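Long-range contacts in leucine aminopeptidase (Legionella pneumophila, PDB 5GNE), which probably removes amino acids one at a time from the N-terminal end of peptides, as a zinc-dependent aminopeptidase of the M28 family: residues N126-S131 against T194-M199; W140-F145 against P171-V176; G183-I188 against N227-F232; D203-G208 against Q264-G269. All coordinates share one frame; numbering follows the deposited sequence.

Interactions 2 and 3 belong to one mixed sheet: strand 170-177 lies next to strand 230-235, and T175 O sits 2.8 Å from F232 N, so the helix packing of interaction 2 and the parallel pairing of interaction 3 meet at strand 230-235. Interaction 3 in turn meets interaction 4 where I188 CG2 lies 3.8 Å from L265 CD1. Interaction 4 supplies D204 and D266 to a zinc site. Interaction 1 borders the two-zinc site, the L195 side chain lying about 7 Å from a zinc ion at its nearest atoms, and touches interaction 4 where R127 NH2 packs 3.7 Å from S206 CB. The centres of interactions 1 and 3 are about 30 Å apart.

Interaction 1: N126-S131 against T194-M199; sequences NRSAKS and TLDGNM
N126 and T194 carry the close-packed part of this contact between two loops. T194 CG2 comes within 3.7 Å of N126 CB and also lies against the backbone of R127, while T194 N donates to R127 O at 3.0 Å, bent to 143° and well above the carbonyl plane. The amide of N126 reaches past it: ND2 donates to G197 O at 2.7 Å, with an N-H...O angle of 167°, the acceptor almost in the amide plane and met on a lone pair. N126 OD1 accepts from S131 OG at 2.7 Å, in the carbonyl plane, and from S128 N, which stands above that plane and closes an Asx turn. Three bonds fix the amide's flip. A chi1 of 59°, which tucks CG between the backbone N and the carbonyl carbon, lets the group serve both loops. S128 OG donates to D196 OD1 at 2.7 Å, from above the carboxylate plane, and accepts from K130 N at 3.1 Å in an ST turn.

Toward solvent the contact thins to K130, G197 and the partly exposed D196. D196 turns its other oxygen to R240 in a salt bridge, whereas K130 NZ remains 5.7 Å from D196 OD2.

The 194-199 loop follows strand 185-191, whose end carries the zinc ligand H191, and L195 lies beside E239 and H344: a loop bordering the two-zinc site of an M28 aminopeptidase.

Interaction 2: W140-F145 against P171-V176; sequences WFKQQF and PSVVTV
The F145 ring has T175 over one face: T175 CB stands 3.3 Å from the ring centroid, only 7° off the normal, which makes a CH-pi contact. T175 OG1 overlies the same face beside CE1, while CG2 leans over the CG end of the ring. At the rim, near the ring plane, V176 O approaches CZ at 3.5 Å. The F141 ring is used differently, because V173 CG1 meets its edge in plane, 3.6 Å from CD1, and T175 CG2 comes to CE1 at 4.1 Å. Both phenylalanines hold CG anti to the backbone N, which sends the two rings, one helical turn apart, from the helix toward the strand.

Helix 132-151 thus lies on one face of the mixed sheet, an alpha/beta layer of the M28 peptidase fold. The short segments run nearly parallel, their axes 13° apart in direction and 8.8 Å apart at closest approach. V173 and T175 point to the helix, whereas V174 between them turns to the other face of the sheet.

K142 adds only its aliphatic base, with CB 3.8 Å from V173 CG1; its ammonium end leaves for D146 and S159. T175 OG1 is hydrogen-bonded to F232 O on the adjoining strand, which steadies the hydroxyl over the F145 ring. Beyond the contact, F145 meets F220, and I209, E212 and L213 of helix 202-221 border F141.

Interaction 3: G183-I188 against N227-F232; sequences GEAIVI and NRPIYF. With SO4 (sulfate ion), chain E.
Backbone hydrogen bonds join A185-I188 to P229-F232 as parallel neighbours, and three bonds alternate across the pair: I186 N to P229 O at 3.0 Å, Y231 N to I186 O at 2.8 Å and I188 N to Y231 O at 2.8 Å. The short strand axes differ by 21° in direction. Helix 202-221 connects the two strands, so the pairing completes a beta-alpha-beta unit.

Apolar contacts fall on both faces. On one, I186 and I230 lie side by side and touch through their CD1 methyls at 3.7 Å, and I188 CG1 rests near F232 CE2; helices 202-221 and 355-373 pack there. On the other, the Y231 ring presents its edge to A185 CB, 3.5 Å from CE1, while V187 CG2 meets Y231 CB.

Polar contacts gather at the N-terminal end. R228 runs extended from CG to NE and brings its guanidinium beside E184. R228 NH1 donates to E184 O at 2.8 Å, on a lone pair, though the bond is bent to 137°. NH1 also reaches sulfate O3, and NH2 reaches O2. E184 N donates to the same O3 at 2.7 Å, so both segments share one sulfate oxygen.

The sulfate, probably from the crystallisation liquor, suggests a spot at the N-terminal ends of the two strands that can take up an anion in the crystal, where it would probably offset the positive charge of R228 and nearby K260.

Interaction 4: D203-G208 against Q264-G269; sequences DDDSSG and QLDQAG. With ZN (zinc ion), chain D.
The start of helix 202-221 meets the loop after strand 259-264 with the CA atoms of G208 and L265 only 4.7 Å apart, and backbone N-H groups of that loop point at side chains of the helix. Three of them are received in turn. Q267 N donates to D205 OD1 at 2.8 Å, from above the carboxylate plane; A268 N donates to S207 OG at 2.8 Å, with an N-H...O angle of 163°; and G269 N reaches D203 OD1 at 3.1 Å, nearly along the C-O axis of that oxygen. S207 OG, at a chi1 of 69° that places it between the backbone N and the carbonyl carbon, also donates to D203 O. Q267 lays CB and CG against D203 OD2, its amide plane turned 81° from the carboxylate; that OD2 is bound by N340.

D204 and D266 converge on a zinc ion. D204 OD1 lies 2.2 Å from the zinc, D266 OD1 2.0 Å and D266 OD2 2.5 Å from it, an uneven two-oxygen grip by D266. H191 completes this site, S316 bonds to D266 OD2, and D204 also serves the second zinc with E239 and H344.

D204 OD1 and D266 OD1 lie 3.2 Å apart, a closeness the zinc charge would offset. The chemistry implies a metal site whose ligands are positioned by a second shell: D203, D205 and S207 hold the loop that carries D266.

Interaction 1: N126-S131 against T194-M199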
loop_
_atom_site.group_PDB
_atom_site.type_symbol
_atom_site.label_atom_id
_atom_site.label_comp_id
_atom_site.label_asym_id
_atom_site.label_seq_id
_atom_site.Cartn_x
_atom_site.Cartn_y
_atom_site.Cartn_z
ATOM N N ASN A 126 -11.829 0.780 -15.070
ATOM C CA ASN A 126 -10.595 0.419 -14.390
ATOM C C ASN A 126 -10.145 1.657 -13.632
ATOM O O ASN A 126 -10.756 2.711 -13.772
ATOM C CB ASN A 126 -9.526 -0.044 -15.388
ATOM C CG ASN A 126 -9.171 1.034 -16.429
ATOM O OD1 ASN A 126 -8.753 2.142 -16.073
ATOM N ND2 ASN A 126 -9.337 0.709 -17.714
ATOM N N ARG A 127 -9.107 1.519 -12.809
ATOM C CA ARG A 127 -8.432 2.627 -12.143
ATOM C C ARG A 127 -6.933 2.632 -12.526
ATOM O O ARG A 127 -6.051 2.813 -11.676
ATOM C CB ARG A 127 -8.596 2.519 -10.627
ATOM C CG ARG A 127 -10.005 2.585 -10.093
ATOM C CD ARG A 127 -10.034 2.308 -8.587
ATOM N NE ARG A 127 -10.488 0.941 -8.337
ATOM C CZ ARG A 127 -9.764 -0.007 -7.756
ATOM N NH1 ARG A 127 -8.553 0.239 -7.316
ATOM N NH2 ARG A 127 -10.271 -1.206 -7.592
ATOM N N SER A 128 -6.651 2.455 -13.813
ATOM C CA SER A 128 -5.278 2.355 -14.310
ATOM C C SER A 128 -4.488 3.660 -14.213
ATOM O O SER A 128 -5.038 4.733 -14.409
ATOM C CB SER A 128 -5.296 1.881 -15.758
ATOM O OG SER A 128 -4.110 2.254 -16.427
ATOM N N ALA A 129 -3.189 3.566 -13.948
ATOM C CA ALA A 129 -2.365 4.761 -13.828
ATOM C C ALA A 129 -2.242 5.537 -15.138
ATOM O O ALA A 129 -1.821 6.693 -15.132
ATOM C CB ALA A 129 -0.967 4.401 -13.293
ATOM N N LYS A 130 -2.590 4.900 -16.251
ATOM C CA LYS A 130 -2.573 5.564 -17.549
ATOM C C LYS A 130 -3.921 6.162 -17.945
ATOM O O LYS A 130 -3.973 7.003 -18.843
ATOM C CB LYS A 130 -2.152 4.604 -18.670
ATOM C CG LYS A 130 -0.772 4.016 -18.575
ATOM C CD LYS A 130 -0.522 3.051 -19.737
ATOM C CE LYS A 130 0.863 3.279 -20.356
ATOM N NZ LYS A 130 1.032 2.629 -21.693
ATOM N N SER A 131 -5.013 5.734 -17.311
ATOM C CA SER A 131 -6.331 6.095 -17.839
ATOM C C SER A 131 -6.938 7.292 -17.112
ATOM O O SER A 131 -6.492 7.690 -16.036
ATOM C CB SER A 131 -7.304 4.906 -17.783
ATOM O OG SER A 131 -7.760 4.645 -16.464
ATOM N N THR A 194 -5.242 0.066 -10.714
ATOM C CA THR A 194 -5.395 -1.297 -11.191
ATOM C C THR A 194 -4.721 -1.454 -12.553
ATOM O O THR A 194 -4.235 -0.477 -13.103
ATOM C CB THR A 194 -6.872 -1.654 -11.292
ATOM O OG1 THR A 194 -7.007 -3.066 -11.514
ATOM C CG2 THR A 194 -7.466 -0.909 -12.448
ATOM N N LEU A 195 -4.753 -2.651 -13.137
ATOM C CA LEU A 195 -4.317 -2.812 -14.532
ATOM C C LEU A 195 -5.277 -2.169 -15.537
ATOM O O LEU A 195 -6.335 -1.670 -15.173
ATOM C CB LEU A 195 -4.137 -4.288 -14.889
ATOM C CG LEU A 195 -2.964 -4.986 -14.194
ATOM C CD1 LEU A 195 -2.871 -6.419 -14.690
ATOM C CD2 LEU A 195 -1.652 -4.239 -14.413
ATOM N N ASP A 196 -4.895 -2.202 -16.809
ATOM C CA ASP A 196 -5.714 -1.648 -17.885
ATOM C C ASP A 196 -6.834 -2.590 -18.255
ATOM O O ASP A 196 -6.830 -3.760 -17.867
ATOM C CB ASP A 196 -4.879 -1.378 -19.133
ATOM C CG ASP A 196 -3.842 -0.308 -18.912
ATOM O OD1 ASP A 196 -4.233 0.870 -18.766
ATOM O OD2 ASP A 196 -2.638 -0.655 -18.890
ATOM N N GLY A 197 -7.780 -2.069 -19.028
ATOM C CA GLY A 197 -8.886 -2.853 -19.528
ATOM C C GLY A 197 -10.063 -2.824 -18.584
ATOM O O GLY A 197 -10.406 -1.785 -18.017
ATOM N N ASN A 198 -10.696 -3.976 -18.420
ATOM C CA ASN A 198 -11.813 -4.085 -17.506
ATOM C C ASN A 198 -11.408 -4.730 -16.175
ATOM O O ASN A 198 -11.331 -5.955 -16.040
ATOM C CB ASN A 198 -12.932 -4.861 -18.156
ATOM C CG ASN A 198 -14.055 -5.125 -17.199
ATOM O OD1 ASN A 198 -14.638 -4.195 -16.646
ATOM N ND2 ASN A 198 -14.376 -6.398 -16.999
ATOM N N MET A 199 -11.154 -3.880 -15.190
ATOM C CA MET A 199 -10.569 -4.299 -13.919
ATOM C C MET A 199 -11.259 -3.599 -12.770
ATOM O O MET A 199 -10.907 -2.474 -12.411
ATOM C CB MET A 199 -9.073 -3.991 -13.893
ATOM C CG MET A 199 -8.269 -4.663 -14.988
ATOM S SD MET A 199 -7.956 -6.400 -14.640
ATOM C CE MET A 199 -7.278 -6.934 -16.205
#

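Interaction 2: W140-F145 against P171-V176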
loop_
_atom_site.group_PDB
_atom_site.type_symbol
_atom_site.label_atom_id
_atom_site.label_comp_id
_atom_site.label_asym_id
_atom_site.label_seq_id
_atom_site.Cartn_x
_atom_site.Cartn_y
_atom_site.Cartn_z
ATOM N N TRP A 140 -11.073 11.726 -6.711
ATOM C CA TRP A 140 -12.160 11.328 -5.828
ATOM C C TRP A 140 -11.688 11.150 -4.375
ATOM O O TRP A 140 -12.260 11.709 -3.437
ATOM C CB TRP A 140 -12.806 10.050 -6.358
ATOM C CG TRP A 140 -14.001 9.639 -5.588
ATOM C CD1 TRP A 140 -15.270 10.135 -5.716
ATOM C CD2 TRP A 140 -14.062 8.633 -4.574
ATOM N NE1 TRP A 140 -16.112 9.503 -4.843
ATOM C CE2 TRP A 140 -15.400 8.581 -4.121
ATOM C CE3 TRP A 140 -13.118 7.770 -4.000
ATOM C CZ2 TRP A 140 -15.822 7.699 -3.125
ATOM C CZ3 TRP A 140 -13.535 6.898 -3.000
ATOM C CH2 TRP A 140 -14.876 6.871 -2.571
ATOM N N PHE A 141 -10.639 10.359 -4.205
ATOM C CA PHE A 141 -10.112 10.058 -2.892
ATOM C C PHE A 141 -9.760 11.324 -2.138
ATOM O O PHE A 141 -10.142 11.487 -0.977
ATOM C CB PHE A 141 -8.872 9.162 -3.022
ATOM C CG PHE A 141 -8.210 8.838 -1.717
ATOM C CD1 PHE A 141 -7.210 9.659 -1.210
ATOM C CD2 PHE A 141 -8.564 7.696 -1.018
ATOM C CE1 PHE A 141 -6.588 9.372 -0.011
ATOM C CE2 PHE A 141 -7.948 7.374 0.175
ATOM C CZ PHE A 141 -6.950 8.221 0.690
ATOM N N LYS A 142 -9.073 12.240 -2.822
ATOM C CA LYS A 142 -8.623 13.490 -2.205
ATOM C C LYS A 142 -9.830 14.257 -1.702
ATOM O O LYS A 142 -9.855 14.769 -0.583
ATOM C CB LYS A 142 -7.820 14.345 -3.192
ATOM C CG LYS A 142 -7.063 15.487 -2.502
ATOM C CD LYS A 142 -6.567 16.567 -3.457
ATOM C CE LYS A 142 -5.844 17.669 -2.691
ATOM N NZ LYS A 142 -6.802 18.587 -1.993
ATOM N N GLN A 143 -10.825 14.345 -2.558
ATOM C CA GLN A 143 -12.028 15.089 -2.242
ATOM C C GLN A 143 -12.824 14.428 -1.113
ATOM O O GLN A 143 -13.430 15.129 -0.299
ATOM C CB GLN A 143 -12.857 15.253 -3.509
ATOM C CG GLN A 143 -14.314 15.479 -3.294
ATOM C CD GLN A 143 -15.058 15.354 -4.592
ATOM O OE1 GLN A 143 -14.872 16.163 -5.501
ATOM N NE2 GLN A 143 -15.869 14.308 -4.715
ATOM N N GLN A 144 -12.814 13.093 -1.046
ATOM C CA GLN A 144 -13.451 12.390 0.084
ATOM C C GLN A 144 -12.804 12.793 1.409
ATOM O O GLN A 144 -13.474 12.923 2.430
ATOM C CB GLN A 144 -13.368 10.872 -0.064
ATOM C CG GLN A 144 -14.086 10.297 -1.252
ATOM C CD GLN A 144 -15.575 10.551 -1.212
ATOM O OE1 GLN A 144 -16.095 11.305 -2.028
ATOM N NE2 GLN A 144 -16.267 9.932 -0.257
ATOM N N PHE A 145 -11.496 13.006 1.385
ATOM C CA PHE A 145 -10.803 13.417 2.593
ATOM C C PHE A 145 -11.148 14.865 2.909
ATOM O O PHE A 145 -11.587 15.171 4.017
ATOM C CB PHE A 145 -9.283 13.262 2.447
ATOM C CG PHE A 145 -8.513 13.696 3.668
ATOM C CD1 PHE A 145 -8.262 12.800 4.696
ATOM C CD2 PHE A 145 -8.059 15.008 3.801
ATOM C CE1 PHE A 145 -7.555 13.205 5.836
ATOM C CE2 PHE A 145 -7.354 15.418 4.934
ATOM C CZ PHE A 145 -7.108 14.517 5.950
ATOM N N PRO A 171 -1.885 10.597 -10.171
ATOM C CA PRO A 171 -1.025 10.992 -9.053
ATOM C C PRO A 171 -1.339 10.186 -7.804
ATOM O O PRO A 171 -2.429 9.597 -7.708
ATOM C CB PRO A 171 -1.407 12.452 -8.829
ATOM C CG PRO A 171 -2.839 12.463 -9.143
ATOM C CD PRO A 171 -3.081 11.446 -10.247
ATOM N N SER A 172 -0.416 10.180 -6.851
ATOM C CA SER A 172 -0.714 9.663 -5.530
ATOM C C SER A 172 -1.417 10.747 -4.717
ATOM O O SER A 172 -1.283 11.928 -5.024
ATOM C CB SER A 172 0.581 9.239 -4.840
ATOM O OG SER A 172 1.064 8.052 -5.417
ATOM N N VAL A 173 -2.086 10.365 -3.635
ATOM C CA VAL A 173 -2.710 11.343 -2.766
ATOM C C VAL A 173 -2.298 11.114 -1.330
ATOM O O VAL A 173 -2.517 10.035 -0.775
ATOM C CB VAL A 173 -4.229 11.271 -2.854
ATOM C CG1 VAL A 173 -4.856 12.321 -1.936
ATOM C CG2 VAL A 173 -4.701 11.422 -4.305
ATOM N N VAL A 174 -1.709 12.147 -0.729
ATOM C CA VAL A 174 -1.266 12.122 0.653
ATOM C C VAL A 174 -2.207 13.013 1.462
ATOM O O VAL A 174 -2.432 14.165 1.098
ATOM C CB VAL A 174 0.191 12.636 0.775
ATOM C CG1 VAL A 174 0.672 12.678 2.240
ATOM C CG2 VAL A 174 1.119 11.784 -0.059
ATOM N N THR A 175 -2.775 12.475 2.543
ATOM C CA THR A 175 -3.595 13.260 3.466
ATOM C C THR A 175 -3.075 13.041 4.874
ATOM O O THR A 175 -2.403 12.038 5.136
ATOM C CB THR A 175 -5.052 12.872 3.434
ATOM O OG1 THR A 175 -5.215 11.621 4.118
ATOM C CG2 THR A 175 -5.548 12.777 1.995
ATOM N N VAL A 176 -3.325 14.004 5.759
ATOM C CA VAL A 176 -2.856 13.904 7.130
ATOM C C VAL A 176 -3.834 14.542 8.082
ATOM O O VAL A 176 -4.339 15.629 7.832
ATOM C CB VAL A 176 -1.449 14.567 7.337
ATOM C CG1 VAL A 176 -1.434 16.008 6.874
ATOM C CG2 VAL A 176 -1.026 14.480 8.804
#

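Interaction 3: G183-I188 against N227-F232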
loop_
_atom_site.group_PDB
_atom_site.type_symbol
_atom_site.label_atom_id
_atom_site.label_comp_id
_atom_site.label_asym_id
_atom_site.label_seq_id
_atom_site.Cartn_x
_atom_site.Cartn_y
_atom_site.Cartn_z
ATOM N N GLY A 183 6.051 15.057 16.895
ATOM C CA GLY A 183 6.482 13.674 16.859
ATOM C C GLY A 183 6.496 12.960 15.527
ATOM O O GLY A 183 6.147 13.505 14.473
ATOM N N GLU A 184 6.862 11.692 15.583
ATOM C CA GLU A 184 6.952 10.922 14.369
ATOM C C GLU A 184 5.558 10.487 13.994
ATOM O O GLU A 184 4.726 10.162 14.837
ATOM C CB GLU A 184 7.855 9.708 14.546
ATOM C CG GLU A 184 9.279 10.007 14.977
ATOM C CD GLU A 184 10.044 8.741 15.297
ATOM O OE1 GLU A 184 10.887 8.336 14.469
ATOM O OE2 GLU A 184 9.800 8.149 16.373
ATOM N N ALA A 185 5.298 10.526 12.705
ATOM C CA ALA A 185 3.969 10.299 12.204
ATOM C C ALA A 185 3.646 8.801 12.092
ATOM O O ALA A 185 4.527 7.933 12.146
ATOM C CB ALA A 185 3.800 10.990 10.864
ATOM N N ILE A 186 2.364 8.521 11.920
ATOM C CA ILE A 186 1.917 7.194 11.594
ATOM C C ILE A 186 1.405 7.280 10.184
ATOM O O ILE A 186 0.799 8.265 9.823
ATOM C CB ILE A 186 0.853 6.699 12.560
ATOM C CG1 ILE A 186 1.472 6.576 13.943
ATOM C CG2 ILE A 186 0.343 5.325 12.162
ATOM C CD1 ILE A 186 0.421 6.519 14.993
ATOM N N VAL A 187 1.732 6.283 9.368
ATOM C CA VAL A 187 1.287 6.250 7.988
ATOM C C VAL A 187 0.418 5.014 7.716
ATOM O O VAL A 187 0.796 3.869 8.039
ATOM C CB VAL A 187 2.478 6.274 7.009
ATOM C CG1 VAL A 187 2.001 6.108 5.583
ATOM C CG2 VAL A 187 3.267 7.564 7.158
ATOM N N ILE A 188 -0.730 5.264 7.111
ATOM C CA ILE A 188 -1.597 4.242 6.561
ATOM C C ILE A 188 -1.638 4.422 5.043
ATOM O O ILE A 188 -1.860 5.544 4.550
ATOM C CB ILE A 188 -3.064 4.360 7.080
ATOM C CG1 ILE A 188 -3.110 4.718 8.565
ATOM C CG2 ILE A 188 -3.846 3.094 6.749
ATOM C CD1 ILE A 188 -2.492 3.657 9.446
ATOM N N ASN A 227 -1.872 12.204 19.497
ATOM C CA ASN A 227 -0.704 13.013 19.787
ATOM C C ASN A 227 0.349 13.012 18.682
ATOM O O ASN A 227 1.428 13.568 18.860
ATOM C CB ASN A 227 -0.064 12.543 21.094
ATOM C CG ASN A 227 -0.967 12.731 22.295
ATOM O OD1 ASN A 227 -1.775 13.662 22.352
ATOM N ND2 ASN A 227 -0.821 11.862 23.277
ATOM N N ARG A 228 0.023 12.407 17.541
ATOM C CA ARG A 228 0.934 12.335 16.396
ATOM C C ARG A 228 0.116 12.642 15.168
ATOM O O ARG A 228 -1.064 12.326 15.153
ATOM C CB ARG A 228 1.512 10.939 16.224
ATOM C CG ARG A 228 1.952 10.289 17.488
ATOM C CD ARG A 228 2.482 8.870 17.235
ATOM N NE ARG A 228 3.384 8.549 18.333
ATOM C CZ ARG A 228 4.580 9.097 18.498
ATOM N NH1 ARG A 228 5.055 9.958 17.614
ATOM N NH2 ARG A 228 5.305 8.761 19.535
ATOM N N PRO A 229 0.742 13.170 14.107
ATOM C CA PRO A 229 0.061 13.189 12.808
ATOM C C PRO A 229 -0.213 11.767 12.304
ATOM O O PRO A 229 0.647 10.892 12.445
ATOM C CB PRO A 229 1.054 13.886 11.888
ATOM C CG PRO A 229 2.078 14.510 12.811
ATOM C CD PRO A 229 2.127 13.649 14.014
ATOM N N ILE A 230 -1.373 11.573 11.684
ATOM C CA ILE A 230 -1.711 10.332 11.029
ATOM C C ILE A 230 -1.867 10.611 9.557
ATOM O O ILE A 230 -2.658 11.451 9.169
ATOM C CB ILE A 230 -3.037 9.746 11.549
ATOM C CG1 ILE A 230 -3.051 9.758 13.068
ATOM C CG2 ILE A 230 -3.250 8.335 10.989
ATOM C CD1 ILE A 230 -1.859 9.073 13.717
ATOM N N TYR A 231 -1.139 9.883 8.731
ATOM C CA TYR A 231 -1.283 10.025 7.293
ATOM C C TYR A 231 -2.158 8.942 6.699
ATOM O O TYR A 231 -2.089 7.751 7.076
ATOM C CB TYR A 231 0.086 9.997 6.591
ATOM C CG TYR A 231 0.911 11.241 6.776
ATOM C CD1 TYR A 231 1.690 11.424 7.914
ATOM C CD2 TYR A 231 0.932 12.227 5.791
ATOM C CE1 TYR A 231 2.456 12.585 8.081
ATOM C CE2 TYR A 231 1.694 13.380 5.947
ATOM C CZ TYR A 231 2.448 13.550 7.098
ATOM O OH TYR A 231 3.204 14.682 7.260
ATOM N N PHE A 232 -2.977 9.342 5.748
ATOM C CA PHE A 232 -3.684 8.354 4.968
ATOM C C PHE A 232 -3.304 8.582 3.521
ATOM O O PHE A 232 -3.402 9.699 3.026
ATOM C CB PHE A 232 -5.186 8.445 5.175
ATOM C CG PHE A 232 -5.610 8.232 6.603
ATOM C CD1 PHE A 232 -5.643 9.301 7.494
ATOM C CD2 PHE A 232 -5.983 6.976 7.055
ATOM C CE1 PHE A 232 -6.031 9.112 8.811
ATOM C CE2 PHE A 232 -6.366 6.781 8.360
ATOM C CZ PHE A 232 -6.397 7.848 9.241
HETATM S S SO4 E . 8.368 10.585 19.251
HETATM O O1 SO4 E . 7.609 11.292 20.284
HETATM O O2 SO4 E . 8.232 9.133 19.411
HETATM O O3 SO4 E . 7.888 10.986 17.934
HETATM O O4 SO4 E . 9.774 10.962 19.364
#

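Interaction 4: D203-G208 against Q264-G269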
loop_
_atom_site.group_PDB
_atom_site.type_symbol
_atom_site.label_atom_id
_atom_site.label_comp_id
_atom_site.label_asym_id
_atom_site.label_seq_id
_atom_site.Cartn_x
_atom_site.Cartn_y
_atom_site.Cartn_z
ATOM N N ASP A 203 -11.034 -6.589 -4.650
ATOM C CA ASP A 203 -10.120 -6.959 -3.574
ATOM C C ASP A 203 -8.763 -6.297 -3.781
ATOM O O ASP A 203 -8.174 -5.801 -2.839
ATOM C CB ASP A 203 -9.915 -8.460 -3.500
ATOM C CG ASP A 203 -9.151 -8.881 -2.262
ATOM O OD1 ASP A 203 -9.388 -8.252 -1.210
ATOM O OD2 ASP A 203 -8.321 -9.830 -2.324
ATOM N N ASP A 204 -8.267 -6.280 -5.019
ATOM C CA ASP A 204 -6.983 -5.647 -5.277
ATOM C C ASP A 204 -7.152 -4.154 -5.224
ATOM O O ASP A 204 -7.201 -3.440 -6.223
ATOM C CB ASP A 204 -6.336 -6.069 -6.573
ATOM C CG ASP A 204 -4.835 -5.958 -6.486
ATOM O OD1 ASP A 204 -4.381 -5.307 -5.530
ATOM O OD2 ASP A 204 -4.098 -6.498 -7.328
ATOM N N ASP A 205 -7.386 -3.817 -3.965
ATOM C CA ASP A 205 -7.331 -2.578 -3.248
ATOM C C ASP A 205 -8.324 -1.484 -3.397
ATOM O O ASP A 205 -8.098 -0.392 -2.882
ATOM C CB ASP A 205 -5.936 -2.033 -3.344
ATOM C CG ASP A 205 -5.237 -2.216 -2.024
ATOM O OD1 ASP A 205 -5.791 -3.033 -1.241
ATOM O OD2 ASP A 205 -4.234 -1.549 -1.733
ATOM N N SER A 206 -9.471 -1.784 -3.978
ATOM C CA SER A 206 -10.616 -1.007 -3.554
ATOM C C SER A 206 -10.749 -1.287 -2.051
ATOM O O SER A 206 -10.893 -0.368 -1.236
ATOM C CB SER A 206 -11.893 -1.413 -4.278
ATOM O OG SER A 206 -12.950 -0.554 -3.897
ATOM N N SER A 207 -10.626 -2.565 -1.687
ATOM C CA SER A 207 -10.749 -2.973 -0.289
ATOM C C SER A 207 -9.832 -2.150 0.628
ATOM O O SER A 207 -10.319 -1.475 1.557
ATOM C CB SER A 207 -10.499 -4.480 -0.128
ATOM O OG SER A 207 -9.153 -4.865 -0.352
ATOM N N GLY A 208 -8.522 -2.205 0.370
ATOM C CA GLY A 208 -7.589 -1.442 1.166
ATOM C C GLY A 208 -7.939 0.032 1.265
ATOM O O GLY A 208 -7.981 0.595 2.358
ATOM N N GLN A 264 0.470 -1.106 5.533
ATOM C CA GLN A 264 0.053 -1.274 4.148
ATOM C C GLN A 264 -1.159 -2.149 4.074
ATOM O O GLN A 264 -1.183 -3.271 4.619
ATOM C CB GLN A 264 1.172 -1.866 3.303
ATOM C CG GLN A 264 0.775 -2.230 1.898
ATOM C CD GLN A 264 0.525 -1.060 0.974
ATOM O OE1 GLN A 264 0.593 0.104 1.373
ATOM N NE2 GLN A 264 0.227 -1.375 -0.302
ATOM N N LEU A 265 -2.164 -1.639 3.381
ATOM C CA LEU A 265 -3.399 -2.353 3.164
ATOM C C LEU A 265 -3.514 -2.694 1.696
ATOM O O LEU A 265 -3.937 -1.867 0.894
ATOM C CB LEU A 265 -4.576 -1.496 3.615
ATOM C CG LEU A 265 -4.583 -1.221 5.128
ATOM C CD1 LEU A 265 -5.522 -0.082 5.471
ATOM C CD2 LEU A 265 -4.993 -2.497 5.901
ATOM N N ASP A 266 -3.146 -3.913 1.343
ATOM C CA ASP A 266 -3.281 -4.373 -0.017
ATOM C C ASP A 266 -4.037 -5.717 0.009
ATOM O O ASP A 266 -3.497 -6.736 0.441
ATOM C CB ASP A 266 -1.886 -4.462 -0.632
ATOM C CG ASP A 266 -1.901 -4.550 -2.125
ATOM O OD1 ASP A 266 -2.996 -4.635 -2.720
ATOM O OD2 ASP A 266 -0.797 -4.494 -2.706
ATOM N N GLN A 267 -5.255 -5.710 -0.536
ATOM C CA GLN A 267 -6.218 -6.828 -0.436
ATOM C C GLN A 267 -6.645 -7.109 0.993
ATOM O O GLN A 267 -6.018 -7.900 1.704
ATOM C CB GLN A 267 -5.675 -8.093 -1.065
ATOM C CG GLN A 267 -5.498 -7.930 -2.536
ATOM C CD GLN A 267 -4.574 -8.961 -3.101
ATOM O OE1 GLN A 267 -4.829 -10.158 -2.994
ATOM N NE2 GLN A 267 -3.493 -8.510 -3.711
ATOM N N ALA A 268 -7.668 -6.378 1.426
ATOM C CA ALA A 268 -8.220 -6.533 2.770
ATOM C C ALA A 268 -9.637 -7.109 2.804
ATOM O O ALA A 268 -10.338 -6.939 3.805
ATOM C CB ALA A 268 -8.197 -5.211 3.477
ATOM N N GLY A 269 -10.092 -7.718 1.710
ATOM C CA GLY A 269 -11.502 -8.039 1.612
ATOM C C GLY A 269 -11.973 -9.393 1.125
ATOM O O GLY A 269 -13.174 -9.648 1.091
HETATM ZN ZN ZN D . -2.387 -4.828 -4.602
#